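Local coordinates for xylose isomerase-like TIM barrel domain-containing protein (Parabacteroides distasonis, PDB 4KW2) that is uncharacterized but adopts the xylose isomerase-like TIM-barrel fold, suggesting, without proof, an enzyme acting on a sugar or a related substrate, at residues Gln27-Asn33 and Glu242-Phe246; Leu34-Thr39 and Gln57-Phe63; Cys78-Arg82 and Phe112-Ile116. One frame throughout, in Å; residues are numbered along the deposited sequence.

Interaction 1: residues Gln27-Asn33 and Glu242-Phe246; sequences QTWTFHN and EYDDF
Thr30 turns OG1 to the backbone of Glu242 and Tyr243 and CG2 to the Tyr243 ring. On the polar side, OG1 sits beside the backbone N (chi1 -62°). From there it donates to Gln27 O in the carbonyl plane at 2.8 Å and accepts a weak bond from Tyr243 N at 3.4 Å. A water bridges further along, 2.6 Å from Thr30 O and 2.8 Å from Tyr243 O, and it accepts the N-H of Asp245. Gln27 and Glu242 touch through carbon, CD to CB at 3.7 Å; their polar ends turn elsewhere, Gln27 NE2 to Ser240 O and Glu242 OE1 to Asp206 N.

The apolar part starts with Thr30 CG2, which lies over one face of the Tyr243 ring, 3.8 Å from its centroid. Phe31 meets the same tyrosine obliquely, the ring planes 87° apart. A valine here removes the hydroxyl, which would probably leave Tyr243 N without this acceptor and Gln27 O with only the Thr30 N bond from this turn.

The one direct hydrogen bond that can be assigned with confidence across these segments is weak; carbon packing and a shared water accompany it in joining the loops after the first and last barrel strands.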
loop_
_atom_site.group_PDB
_atom_site.type_symbol
_atom_site.label_atom_id
_atom_site.label_comp_id
_atom_site.label_asym_id
_atom_site.label_seq_id
_atom_site.Cartn_x
_atom_site.Cartn_y
_atom_site.Cartn_z
ATOM N N GLN A 27 -3.142 -16.272 -7.924
ATOM C CA GLN A 27 -4.266 -15.754 -7.145
ATOM C C GLN A 27 -5.166 -14.994 -8.101
ATOM O O GLN A 27 -4.734 -14.019 -8.723
ATOM C CB GLN A 27 -3.792 -14.818 -6.043
ATOM C CG GLN A 27 -2.893 -15.482 -5.017
ATOM C CD GLN A 27 -2.475 -14.528 -3.917
ATOM O OE1 GLN A 27 -3.285 -13.730 -3.435
ATOM N NE2 GLN A 27 -1.199 -14.591 -3.526
ATOM N N THR A 28 -6.416 -15.429 -8.225
ATOM C CA THR A 28 -7.338 -14.793 -9.168
ATOM C C THR A 28 -7.615 -13.331 -8.785
ATOM O O THR A 28 -8.021 -12.538 -9.629
ATOM C CB THR A 28 -8.657 -15.581 -9.307
ATOM O OG1 THR A 28 -9.285 -15.717 -8.030
ATOM C CG2 THR A 28 -8.392 -16.973 -9.878
ATOM N N TRP A 29 -7.376 -12.971 -7.525
ATOM C CA TRP A 29 -7.461 -11.568 -7.093
ATOM C C TRP A 29 -6.665 -10.623 -8.006
ATOM O O TRP A 29 -7.037 -9.466 -8.193
ATOM C CB TRP A 29 -6.994 -11.412 -5.638
ATOM C CG TRP A 29 -7.136 -10.019 -5.166
ATOM C CD1 TRP A 29 -6.131 -9.136 -4.929
ATOM C CD2 TRP A 29 -8.361 -9.316 -4.919
ATOM N NE1 TRP A 29 -6.648 -7.926 -4.540
ATOM C CE2 TRP A 29 -8.016 -8.007 -4.527
ATOM C CE3 TRP A 29 -9.713 -9.667 -4.991
ATOM C CZ2 TRP A 29 -8.978 -7.044 -4.197
ATOM C CZ3 TRP A 29 -10.666 -8.720 -4.669
ATOM C CH2 TRP A 29 -10.294 -7.415 -4.279
ATOM N N THR A 30 -5.573 -11.130 -8.564
ATOM C CA THR A 30 -4.777 -10.412 -9.558
ATOM C C THR A 30 -5.641 -9.730 -10.612
ATOM O O THR A 30 -5.365 -8.599 -11.018
ATOM C CB THR A 30 -3.814 -11.394 -10.253
ATOM O OG1 THR A 30 -2.924 -11.943 -9.275
ATOM C CG2 THR A 30 -3.004 -10.713 -11.349
ATOM N N PHE A 31 -6.688 -10.424 -11.048
ATOM C CA PHE A 31 -7.562 -9.935 -12.114
ATOM C C PHE A 31 -9.000 -9.771 -11.624
ATOM O O PHE A 31 -9.945 -10.109 -12.342
ATOM C CB PHE A 31 -7.526 -10.915 -13.292
ATOM C CG PHE A 31 -6.169 -11.061 -13.924
ATOM C CD1 PHE A 31 -5.654 -10.050 -14.724
ATOM C CD2 PHE A 31 -5.419 -12.206 -13.737
ATOM C CE1 PHE A 31 -4.409 -10.176 -15.314
ATOM C CE2 PHE A 31 -4.177 -12.339 -14.328
ATOM C CZ PHE A 31 -3.671 -11.322 -15.116
ATOM N N HIS A 32 -9.169 -9.245 -10.412
ATOM C CA HIS A 32 -10.497 -9.171 -9.794
ATOM C C HIS A 32 -11.441 -8.215 -10.519
ATOM O O HIS A 32 -12.657 -8.299 -10.335
ATOM C CB HIS A 32 -10.413 -8.819 -8.307
ATOM C CG HIS A 32 -9.912 -7.437 -8.028
ATOM N ND1 HIS A 32 -8.584 -7.164 -7.786
ATOM C CD2 HIS A 32 -10.564 -6.255 -7.935
ATOM C CE1 HIS A 32 -8.436 -5.871 -7.565
ATOM N NE2 HIS A 32 -9.622 -5.297 -7.648
ATOM N N ASN A 33 -10.879 -7.323 -11.339
ATOM C CA ASN A 33 -11.606 -6.409 -12.228
ATOM C C ASN A 33 -12.161 -7.093 -13.476
ATOM O O ASN A 33 -12.879 -6.483 -14.265
ATOM C CB ASN A 33 -10.685 -5.249 -12.663
ATOM C CG ASN A 33 -9.427 -5.716 -13.392
ATOM O OD1 ASN A 33 -8.689 -6.573 -12.905
ATOM N ND2 ASN A 33 -9.166 -5.131 -14.554
ATOM N N GLU A 242 0.474 -13.274 -6.856
ATOM C CA GLU A 242 -0.393 -12.149 -7.141
ATOM C C GLU A 242 0.508 -11.063 -7.706
ATOM O O GLU A 242 1.680 -10.958 -7.321
ATOM C CB GLU A 242 -1.076 -11.685 -5.846
ATOM C CG GLU A 242 -2.188 -10.652 -6.013
ATOM C CD GLU A 242 -1.702 -9.208 -6.066
ATOM O OE1 GLU A 242 -0.544 -8.911 -5.687
ATOM O OE2 GLU A 242 -2.503 -8.357 -6.497
ATOM N N TYR A 243 -0.019 -10.270 -8.629
ATOM C CA TYR A 243 0.673 -9.067 -9.059
ATOM C C TYR A 243 -0.306 -7.963 -9.408
ATOM O O TYR A 243 -1.501 -8.205 -9.565
ATOM C CB TYR A 243 1.631 -9.363 -10.224
ATOM C CG TYR A 243 1.005 -9.729 -11.560
ATOM C CD1 TYR A 243 0.719 -11.050 -11.881
ATOM C CD2 TYR A 243 0.752 -8.756 -12.524
ATOM C CE1 TYR A 243 0.183 -11.394 -13.111
ATOM C CE2 TYR A 243 0.209 -9.090 -13.758
ATOM C CZ TYR A 243 -0.070 -10.413 -14.045
ATOM O OH TYR A 243 -0.590 -10.753 -15.270
ATOM N N ASP A 244 0.211 -6.746 -9.505
ATOM C CA ASP A 244 -0.590 -5.601 -9.898
ATOM C C ASP A 244 -0.714 -5.602 -11.414
ATOM O O ASP A 244 0.237 -5.249 -12.113
ATOM C CB ASP A 244 0.072 -4.309 -9.415
ATOM C CG ASP A 244 -0.843 -3.105 -9.523
ATOM O OD1 ASP A 244 -1.746 -3.105 -10.391
ATOM O OD2 ASP A 244 -0.654 -2.155 -8.733
ATOM N N ASP A 245 -1.885 -5.984 -11.923
ATOM C CA ASP A 245 -2.066 -6.143 -13.369
ATOM C C ASP A 245 -2.217 -4.818 -14.097
ATOM O O ASP A 245 -2.291 -4.799 -15.318
ATOM C CB ASP A 245 -3.243 -7.075 -13.703
ATOM C CG ASP A 245 -4.600 -6.461 -13.396
ATOM O OD1 ASP A 245 -4.725 -5.747 -12.379
ATOM O OD2 ASP A 245 -5.550 -6.716 -14.165
ATOM N N PHE A 246 -2.269 -3.717 -13.355
ATOM C CA PHE A 246 -2.258 -2.397 -13.967
ATOM C C PHE A 246 -0.835 -1.849 -14.113
ATOM O O PHE A 246 -0.582 -1.003 -14.972
ATOM C CB PHE A 246 -3.139 -1.428 -13.175
ATOM C CG PHE A 246 -4.615 -1.704 -13.309
ATOM C CD1 PHE A 246 -5.357 -1.114 -14.332
ATOM C CD2 PHE A 246 -5.268 -2.557 -12.417
ATOM C CE1 PHE A 246 -6.716 -1.363 -14.460
ATOM C CE2 PHE A 246 -6.628 -2.811 -12.544
ATOM C CZ PHE A 246 -7.353 -2.213 -13.567
HETATM O O HOH W 1 -3.903 -6.806 -9.787
#

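Interaction 2: residues Leu34-Thr39 and Gln57-Phe63; sequences LTLMET and QELGAPF
Met37, a selenomethionine, pushes its side chain into the bend made by Leu59 to Phe63. Its CG is the bump: it lodges between two carbonyl oxygens, 3.2 Å from Leu59 O and 3.2 Å from Ala61 O. Beyond CG the chain bends at chi2 (-61°) and again at chi3, bringing CE to Phe63, 4.1 Å from CE2. Pro62, which follows a cis peptide bond, borders the hollow with its CD. The far side of the bend is filled from within, because Leu59 CD1 sits over the centre of one face of the Phe63 ring.

Leu36 fills the next hollow. Its CD2 runs alongside Leu59 CD2, the two side chains pointing the same way, while CD1 rests 3.4 Å from Gln57 OE1. Thr35 fits against bare backbone at Gly60: a CB here would collide with Thr35 OG1, and at these backbone angles it would also be jammed against the preceding carbonyl.

Backbone bonds set the depth of the fit. Leu36 N gives its proton to Glu58 O and Met37 N to Leu59 O, at 2.8 and 3.0 Å, both fairly straight. Gln57 reaches across with an extended chain, its NE2 bonded to Leu34 O from above the carbonyl plane and to Thr39 OG1. That hydroxyl in turn donates to Thr35 O, so the glutamine's second bond falls on an oxygen already fixed in rotation. A water joins Leu34 O to Glu58 N.

Thr35 and Glu38 close a capping box, the hydroxyl accepting from Glu38 N and the carboxylate from Thr35 N. The whole is a capped N terminus of the first barrel helix, 36-46, its leading N-H groups taken up by the loop that follows the second strand of the TIM barrel.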
loop_
_atom_site.group_PDB
_atom_site.type_symbol
_atom_site.label_atom_id
_atom_site.label_comp_id
_atom_site.label_asym_id
_atom_site.label_seq_id
_atom_site.Cartn_x
_atom_site.Cartn_y
_atom_site.Cartn_z
ATOM N N LEU A 34 -11.770 -8.346 -13.680
ATOM C CA LEU A 34 -12.283 -9.157 -14.777
ATOM C C LEU A 34 -13.232 -10.226 -14.222
ATOM O O LEU A 34 -13.359 -10.397 -13.006
ATOM C CB LEU A 34 -11.125 -9.833 -15.507
ATOM C CG LEU A 34 -10.018 -8.930 -16.055
ATOM C CD1 LEU A 34 -8.985 -9.776 -16.783
ATOM C CD2 LEU A 34 -10.588 -7.877 -16.987
ATOM N N THR A 35 -13.896 -10.947 -15.117
ATOM C CA THR A 35 -14.645 -12.134 -14.725
ATOM C C THR A 35 -13.654 -13.265 -14.435
ATOM O O THR A 35 -12.487 -13.182 -14.817
ATOM C CB THR A 35 -15.606 -12.597 -15.832
ATOM O OG1 THR A 35 -14.852 -13.051 -16.968
ATOM C CG2 THR A 35 -16.569 -11.471 -16.244
ATOM N N LEU A 36 -14.114 -14.322 -13.771
ATOM C CA LEU A 36 -13.260 -15.479 -13.513
ATOM C C LEU A 36 -12.838 -16.176 -14.809
ATOM O O LEU A 36 -11.690 -16.597 -14.932
ATOM C CB LEU A 36 -13.933 -16.472 -12.568
ATOM C CG LEU A 36 -13.129 -17.741 -12.243
ATOM C CD1 LEU A 36 -11.810 -17.408 -11.573
ATOM C CD2 LEU A 36 -13.938 -18.688 -11.375
HETATM N N MSE A 37 -13.747 -16.286 -15.777
HETATM C CA MSE A 37 -13.407 -16.912 -17.069
HETATM C C MSE A 37 -12.318 -16.124 -17.772
HETATM O O MSE A 37 -11.370 -16.710 -18.297
HETATM C CB MSE A 37 -14.610 -17.061 -18.006
HETATM C CG MSE A 37 -15.728 -17.926 -17.425
HETATM SE SE MSE A 37 -15.151 -19.771 -17.052
HETATM C CE MSE A 37 -14.921 -19.605 -15.105
ATOM N N GLU A 38 -12.435 -14.794 -17.787
ATOM C CA GLU A 38 -11.368 -13.933 -18.328
ATOM C C GLU A 38 -10.058 -14.076 -17.546
ATOM O O GLU A 38 -8.972 -14.048 -18.119
ATOM C CB GLU A 38 -11.803 -12.470 -18.327
ATOM C CG GLU A 38 -12.895 -12.149 -19.336
ATOM C CD GLU A 38 -13.557 -10.788 -19.116
ATOM O OE1 GLU A 38 -13.357 -10.156 -18.050
ATOM O OE2 GLU A 38 -14.297 -10.350 -20.024
ATOM N N THR A 39 -10.172 -14.219 -16.231
ATOM C CA THR A 39 -9.016 -14.438 -15.374
ATOM C C THR A 39 -8.303 -15.738 -15.758
ATOM O O THR A 39 -7.067 -15.783 -15.818
ATOM C CB THR A 39 -9.438 -14.479 -13.886
ATOM O OG1 THR A 39 -9.978 -13.208 -13.509
ATOM C CG2 THR A 39 -8.268 -14.829 -12.975
ATOM N N GLN A 57 -16.265 -13.042 -7.250
ATOM C CA GLN A 57 -15.929 -12.640 -8.610
ATOM C C GLN A 57 -17.028 -13.110 -9.558
ATOM O O GLN A 57 -17.456 -14.269 -9.496
ATOM C CB GLN A 57 -14.593 -13.243 -9.050
ATOM C CG GLN A 57 -14.043 -12.611 -10.321
ATOM C CD GLN A 57 -12.671 -13.133 -10.705
ATOM O OE1 GLN A 57 -12.322 -14.273 -10.411
ATOM N NE2 GLN A 57 -11.885 -12.295 -11.362
ATOM N N GLU A 58 -17.469 -12.215 -10.438
ATOM C CA GLU A 58 -18.376 -12.577 -11.517
ATOM C C GLU A 58 -17.747 -13.715 -12.322
ATOM O O GLU A 58 -16.566 -13.671 -12.664
ATOM C CB GLU A 58 -18.634 -11.363 -12.415
ATOM C CG GLU A 58 -19.436 -11.633 -13.688
ATOM C CD GLU A 58 -20.941 -11.625 -13.472
ATOM O OE1 GLU A 58 -21.392 -11.658 -12.301
ATOM O OE2 GLU A 58 -21.675 -11.594 -14.488
ATOM N N LEU A 59 -18.533 -14.743 -12.611
ATOM C CA LEU A 59 -18.007 -15.909 -13.318
ATOM C C LEU A 59 -17.767 -15.582 -14.789
ATOM O O LEU A 59 -16.674 -15.794 -15.292
ATOM C CB LEU A 59 -18.946 -17.111 -13.178
ATOM C CG LEU A 59 -19.126 -17.726 -11.783
ATOM C CD1 LEU A 59 -20.018 -18.959 -11.873
ATOM C CD2 LEU A 59 -17.792 -18.104 -11.155
ATOM N N GLY A 60 -18.784 -15.040 -15.461
ATOM C CA GLY A 60 -18.693 -14.720 -16.885
ATOM C C GLY A 60 -19.166 -15.873 -17.756
ATOM O O GLY A 60 -19.344 -16.989 -17.273
ATOM N N ALA A 61 -19.379 -15.602 -19.041
ATOM C CA ALA A 61 -19.860 -16.626 -19.974
ATOM C C ALA A 61 -18.883 -17.804 -19.986
ATOM O O ALA A 61 -17.672 -17.594 -19.997
ATOM C CB ALA A 61 -20.008 -16.047 -21.370
ATOM N N PRO A 62 -19.395 -19.048 -20.018
ATOM C CA PRO A 62 -20.761 -19.496 -20.297
ATOM C C PRO A 62 -21.781 -19.344 -19.175
ATOM O O PRO A 62 -22.958 -19.630 -19.389
ATOM C CB PRO A 62 -20.568 -20.984 -20.600
ATOM C CG PRO A 62 -19.442 -21.373 -19.706
ATOM C CD PRO A 62 -18.515 -20.187 -19.689
ATOM N N PHE A 63 -21.356 -18.911 -17.992
ATOM C CA PHE A 63 -22.306 -18.698 -16.899
ATOM C C PHE A 63 -23.154 -17.485 -17.204
ATOM O O PHE A 63 -22.699 -16.575 -17.897
ATOM C CB PHE A 63 -21.593 -18.521 -15.563
ATOM C CG PHE A 63 -20.827 -19.729 -15.147
ATOM C CD1 PHE A 63 -21.458 -20.754 -14.469
ATOM C CD2 PHE A 63 -19.489 -19.866 -15.482
ATOM C CE1 PHE A 63 -20.758 -21.882 -14.095
ATOM C CE2 PHE A 63 -18.786 -20.994 -15.121
ATOM C CZ PHE A 63 -19.422 -22.002 -14.424
HETATM O O HOH W 2 -15.715 -9.775 -11.100
#

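Interaction 3: residues Cys78-Arg82 and Phe112-Ile116; sequences CALLR and FAHKI
Helix 78-82 and helix 112-116 cross at -55° with axes 10.2 Å apart at closest approach, and the backbones come nearest at Arg82 and Ile116. Ile116 is at the centre of the contact. Its CD1 reaches into the space between Cys78 and Leu81, one turn apart on the facing helix, standing 3.7 Å from Cys78 CB and 3.9 Å from Leu81 CD2; the leucine and isoleucine side chains meet at about a right angle. CG1 of the same isoleucine lies beside the backbone N (chi1 -62°), which lets it cover one face of the Phe112 ring on its own helix while its terminal methyl CD1 points to helix 78-82.

Cys78 adds a sulfur contact. Its SG approaches the Phe112 ring obliquely, 3.9 Å from CE1, in a sulfur-aromatic contact, and it also touches Lys115 CE at 3.5 Å. The lysine meets the sulfur with this carbon, its chain being bent at chi3 and chi4.

Arg82 reaches across to the end of helix 103-116. Its CG and CD pass Ile116 O, and a bend further along at chi3 brings NH1 to Lys115 O, a weak bond of 2.9 Å whose angle at the proton is only 123°. One face of the guanidinium lies on Ala79 CA, a turn earlier in the same helix. A bound sulfate lies about 5 Å from this side chain.

Inward, Phe112 and Ile116 rest against Phe95 of strand 91-98, and Leu81 leans on Leu36 and Met37 of the preceding helix. The contact thus joins consecutive helices of the outer layer, 75-86 and 103-116, over the strand that connects them, in the helix-to-helix packing that surrounds the parallel barrel of the TIM fold.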
loop_
_atom_site.group_PDB
_atom_site.type_symbol
_atom_site.label_atom_id
_atom_site.label_comp_id
_atom_site.label_asym_id
_atom_site.label_seq_id
_atom_site.Cartn_x
_atom_site.Cartn_y
_atom_site.Cartn_z
ATOM N N CYS A 78 -21.629 -25.950 -10.642
ATOM C CA CYS A 78 -20.404 -26.583 -10.134
ATOM C C CYS A 78 -19.761 -27.488 -11.180
ATOM O O CYS A 78 -18.543 -27.488 -11.340
ATOM C CB CYS A 78 -20.687 -27.397 -8.871
ATOM S SG CYS A 78 -20.922 -26.396 -7.387
ATOM N N ALA A 79 -20.581 -28.255 -11.893
ATOM C CA ALA A 79 -20.073 -29.139 -12.939
ATOM C C ALA A 79 -19.528 -28.326 -14.109
ATOM O O ALA A 79 -18.504 -28.674 -14.696
ATOM C CB ALA A 79 -21.159 -30.100 -13.412
ATOM N N LEU A 80 -20.210 -27.233 -14.438
ATOM C CA LEU A 80 -19.747 -26.350 -15.499
ATOM C C LEU A 80 -18.435 -25.663 -15.109
ATOM O O LEU A 80 -17.529 -25.527 -15.934
ATOM C CB LEU A 80 -20.816 -25.314 -15.834
ATOM C CG LEU A 80 -20.555 -24.406 -17.037
ATOM C CD1 LEU A 80 -20.186 -25.199 -18.283
ATOM C CD2 LEU A 80 -21.781 -23.539 -17.296
ATOM N N LEU A 81 -18.320 -25.257 -13.850
ATOM C CA LEU A 81 -17.091 -24.623 -13.373
ATOM C C LEU A 81 -15.910 -25.594 -13.471
ATOM O O LEU A 81 -14.836 -25.218 -13.932
ATOM C CB LEU A 81 -17.262 -24.114 -11.934
ATOM C CG LEU A 81 -16.094 -23.318 -11.338
ATOM C CD1 LEU A 81 -15.752 -22.134 -12.224
ATOM C CD2 LEU A 81 -16.425 -22.859 -9.925
ATOM N N ARG A 82 -16.119 -26.843 -13.058
ATOM C CA ARG A 82 -15.083 -27.867 -13.191
ATOM C C ARG A 82 -14.653 -28.041 -14.649
ATOM O O ARG A 82 -13.458 -28.092 -14.949
ATOM C CB ARG A 82 -15.552 -29.208 -12.612
ATOM C CG ARG A 82 -15.632 -29.230 -11.090
ATOM C CD ARG A 82 -15.691 -30.654 -10.542
ATOM N NE ARG A 82 -16.820 -31.403 -11.092
ATOM C CZ ARG A 82 -18.078 -31.356 -10.640
ATOM N NH1 ARG A 82 -18.422 -30.589 -9.607
ATOM N NH2 ARG A 82 -19.012 -32.083 -11.241
ATOM N N PHE A 112 -18.156 -27.039 -0.714
ATOM C CA PHE A 112 -17.991 -26.460 -2.044
ATOM C C PHE A 112 -16.600 -26.734 -2.618
ATOM O O PHE A 112 -16.471 -27.178 -3.753
ATOM C CB PHE A 112 -18.245 -24.954 -2.005
ATOM C CG PHE A 112 -18.008 -24.273 -3.317
ATOM C CD1 PHE A 112 -18.897 -24.439 -4.365
ATOM C CD2 PHE A 112 -16.891 -23.468 -3.509
ATOM C CE1 PHE A 112 -18.685 -23.810 -5.582
ATOM C CE2 PHE A 112 -16.670 -22.841 -4.723
ATOM C CZ PHE A 112 -17.572 -23.010 -5.761
ATOM N N ALA A 113 -15.565 -26.461 -1.830
ATOM C CA ALA A 113 -14.192 -26.757 -2.232
ATOM C C ALA A 113 -14.055 -28.204 -2.701
ATOM O O ALA A 113 -13.460 -28.473 -3.745
ATOM C CB ALA A 113 -13.231 -26.483 -1.087
ATOM N N HIS A 114 -14.608 -29.126 -1.925
ATOM C CA HIS A 114 -14.577 -30.547 -2.259
ATOM C C HIS A 114 -15.344 -30.834 -3.547
ATOM O O HIS A 114 -14.882 -31.586 -4.399
ATOM C CB HIS A 114 -15.174 -31.364 -1.116
ATOM C CG HIS A 114 -15.266 -32.829 -1.403
ATOM N ND1 HIS A 114 -14.203 -33.689 -1.230
ATOM C CD2 HIS A 114 -16.294 -33.586 -1.856
ATOM C CE1 HIS A 114 -14.572 -34.912 -1.563
ATOM N NE2 HIS A 114 -15.834 -34.878 -1.947
ATOM N N LYS A 115 -16.514 -30.223 -3.683
ATOM C CA LYS A 115 -17.361 -30.431 -4.851
ATOM C C LYS A 115 -16.676 -29.960 -6.141
ATOM O O LYS A 115 -16.801 -30.600 -7.180
ATOM C CB LYS A 115 -18.705 -29.716 -4.652
ATOM C CG LYS A 115 -19.773 -30.084 -5.672
ATOM C CD LYS A 115 -21.186 -29.957 -5.110
ATOM C CE LYS A 115 -21.520 -28.539 -4.655
ATOM N NZ LYS A 115 -21.400 -28.315 -3.183
ATOM N N ILE A 116 -15.949 -28.852 -6.073
ATOM C CA ILE A 116 -15.240 -28.324 -7.242
ATOM C C ILE A 116 -13.926 -29.078 -7.478
ATOM O O ILE A 116 -13.387 -29.071 -8.581
ATOM C CB ILE A 116 -14.997 -26.805 -7.103
ATOM C CG1 ILE A 116 -16.341 -26.070 -7.027
ATOM C CG2 ILE A 116 -14.175 -26.262 -8.266
ATOM C CD1 ILE A 116 -17.252 -26.301 -8.222
#

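Following the chain from its N terminus, the loop after strand 23-27 is the first half of interaction 1, which is completed only when the chain returns after the eighth strand; this longest closure joins the two ends of the barrel sequence. Interactions 2 and 3 both fall within that span, one after the other, without crossing. Interaction 2 closes a short loop around helix 36-46 and strand 50-53, and interaction 3 then links helices 75-86 and 103-116 around strand 91-98. Interactions 1 and 2 touch where Phe31 O nears Gln57 NE2; interactions 2 and 3 meet where Phe63 packs on Leu80 and Leu81. Interactions 1 and 3 do not touch.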